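Local atomic coordinates of restriction endonuclease UbaLAI (Unidentified, PDB entry 5O63), a protein that cleaves DNA as a type IIE restriction enzyme, its N-terminal B3 domain binding the cognate sequence. Residues Y47-P51 with I110-A114. Sequence-based numbering, arbitrary orientation. Where two conformers were deposited one is given.
Sequences YSFFP and IFLFA
F49 and F50, from a turn in the loop joining strands 40-41 and 62-70, pack as an aromatic cluster against the face of strand 108-116 that carries F111 and F113, a mostly buried contact in which the F49 ring also rests on the strand backbone. The ring of F49 enters end-on between the alternate strand residues F111 and F113: its CE1 lies 3.4 Å from F111 CB, and its CE2 lies 3.9 Å from F113 CB. F49 CZ reaches the strand backbone, 3.5 Å from F111 O, and the L112 carbonyl carbon sits at the ring edge. This reach follows from F49 CG standing opposite its own backbone N (chi1 168°), which carries the ring out from the turn. F50 starts in a direction leading off from the strand, yet its ring turns back to meet F111 edge-to-face, a T-shaped pair with centroids 5.2 Å apart and planes at 80°. F50 CE1 comes within 3.8 Å of F111 CD1, and F50 CZ stands over the centre of the F111 face. F49 CD1 in turn lies 3.7 Å above the middle of the F50 ring, covering one face of it. Y123 extends the cluster, its hydroxyl hydrogen-bonded to F49 O and its ring edge-to-face with that of F49; F125 adds a similar pair with F111. L112, on the other face of the strand, is buried against A8 and V12 of helix 3-14. Loop aromatics packed onto a sheet strand are consistent with the hydrophobic core of the open beta pseudobarrel of B3 DNA-binding domains.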
loop_
_atom_site.group_PDB
_atom_site.type_symbol
_atom_site.label_atom_id
_atom_site.label_comp_id
_atom_site.label_asym_id
_atom_site.label_seq_id
_atom_site.Cartn_x
_atom_site.Cartn_y
_atom_site.Cartn_z
ATOM N N TYR A 47 4.658 -9.623 -4.033
ATOM C CA TYR A 47 3.663 -10.631 -3.624
ATOM C C TYR A 47 3.873 -11.133 -2.175
ATOM O O TYR A 47 2.925 -11.263 -1.401
ATOM C CB TYR A 47 3.692 -11.854 -4.561
ATOM C CG TYR A 47 3.172 -11.645 -5.989
ATOM C CD1 TYR A 47 2.727 -10.398 -6.424
ATOM C CD2 TYR A 47 3.169 -12.706 -6.899
ATOM C CE1 TYR A 47 2.241 -10.235 -7.734
ATOM C CE2 TYR A 47 2.706 -12.557 -8.192
ATOM C CZ TYR A 47 2.236 -11.322 -8.599
ATOM O OH TYR A 47 1.794 -11.218 -9.900
ATOM N N SER A 48 5.123 -11.387 -1.810
ATOM C CA SER A 48 5.390 -11.936 -0.478
ATOM C C SER A 48 5.030 -10.962 0.695
ATOM O O SER A 48 4.940 -11.389 1.860
ATOM C CB SER A 48 6.851 -12.393 -0.389
ATOM O OG SER A 48 7.760 -11.320 -0.541
ATOM N N PHE A 49 4.830 -9.672 0.393
ATOM C CA PHE A 49 4.464 -8.693 1.432
ATOM C C PHE A 49 2.997 -8.900 1.838
ATOM O O PHE A 49 2.626 -8.796 3.008
ATOM C CB PHE A 49 4.668 -7.235 0.917
ATOM C CG PHE A 49 4.055 -6.177 1.787
ATOM C CD1 PHE A 49 2.769 -5.715 1.513
ATOM C CD2 PHE A 49 4.724 -5.657 2.881
ATOM C CE1 PHE A 49 2.177 -4.746 2.309
ATOM C CE2 PHE A 49 4.148 -4.657 3.678
ATOM C CZ PHE A 49 2.852 -4.225 3.394
ATOM N N PHE A 50 2.183 -9.260 0.850
ATOM C CA PHE A 50 0.763 -9.492 1.091
ATOM C C PHE A 50 0.448 -10.862 1.648
ATOM O O PHE A 50 1.317 -11.748 1.682
ATOM C CB PHE A 50 -0.003 -9.236 -0.211
ATOM C CG PHE A 50 -0.024 -7.783 -0.566
ATOM C CD1 PHE A 50 -0.837 -6.882 0.180
ATOM C CD2 PHE A 50 0.834 -7.295 -1.542
ATOM C CE1 PHE A 50 -0.844 -5.496 -0.123
ATOM C CE2 PHE A 50 0.853 -5.918 -1.860
ATOM C CZ PHE A 50 0.013 -5.014 -1.188
ATOM N N PRO A 51 -0.776 -11.026 2.153
ATOM C CA PRO A 51 -1.108 -12.317 2.758
ATOM C C PRO A 51 -0.974 -13.438 1.728
ATOM O O PRO A 51 -1.040 -13.202 0.510
ATOM C CB PRO A 51 -2.579 -12.141 3.191
ATOM C CG PRO A 51 -2.761 -10.730 3.340
ATOM C CD PRO A 51 -1.882 -10.057 2.313
ATOM N N ILE A 110 1.234 3.682 0.225
ATOM C CA ILE A 110 2.090 3.048 1.211
ATOM C C ILE A 110 1.286 1.966 1.918
ATOM O O ILE A 110 0.205 2.231 2.410
ATOM C CB ILE A 110 2.633 4.025 2.238
ATOM C CG1 ILE A 110 3.424 5.148 1.562
ATOM C CG2 ILE A 110 3.458 3.216 3.341
ATOM C CD1 ILE A 110 3.827 6.192 2.538
ATOM N N PHE A 111 1.827 0.748 1.961
ATOM C CA PHE A 111 1.243 -0.319 2.753
ATOM C C PHE A 111 2.269 -0.654 3.827
ATOM O O PHE A 111 3.450 -0.762 3.554
ATOM C CB PHE A 111 0.966 -1.571 1.929
ATOM C CG PHE A 111 -0.042 -1.400 0.814
ATOM C CD1 PHE A 111 -1.332 -1.855 1.012
ATOM C CD2 PHE A 111 0.348 -0.887 -0.447
ATOM C CE1 PHE A 111 -2.283 -1.733 -0.029
ATOM C CE2 PHE A 111 -0.616 -0.764 -1.471
ATOM C CZ PHE A 111 -1.895 -1.195 -1.225
ATOM N N LEU A 112 1.807 -0.850 5.048
ATOM C CA LEU A 112 2.700 -1.216 6.142
ATOM C C LEU A 112 2.132 -2.478 6.767
ATOM O O LEU A 112 0.921 -2.535 7.009
ATOM C CB LEU A 112 2.751 -0.104 7.187
ATOM C CG LEU A 112 3.781 -0.184 8.302
ATOM C CD1 LEU A 112 5.117 0.219 7.732
ATOM C CD2 LEU A 112 3.351 0.706 9.533
ATOM N N PHE A 113 2.970 -3.488 7.002
ATOM C CA PHE A 113 2.552 -4.651 7.768
ATOM C C PHE A 113 3.260 -4.551 9.086
ATOM O O PHE A 113 4.487 -4.552 9.120
ATOM C CB PHE A 113 2.861 -5.988 7.075
ATOM C CG PHE A 113 2.450 -7.177 7.919
ATOM C CD1 PHE A 113 1.126 -7.558 8.003
ATOM C CD2 PHE A 113 3.391 -7.853 8.681
ATOM C CE1 PHE A 113 0.736 -8.639 8.804
ATOM C CE2 PHE A 113 3.023 -8.934 9.468
ATOM C CZ PHE A 113 1.689 -9.329 9.526
ATOM N N ALA A 114 2.521 -4.390 10.166
ATOM C CA ALA A 114 3.177 -4.245 11.469
ATOM C C ALA A 114 2.875 -5.395 12.422
ATOM O O ALA A 114 1.748 -5.872 12.507
ATOM C CB ALA A 114 2.793 -2.916 12.091
#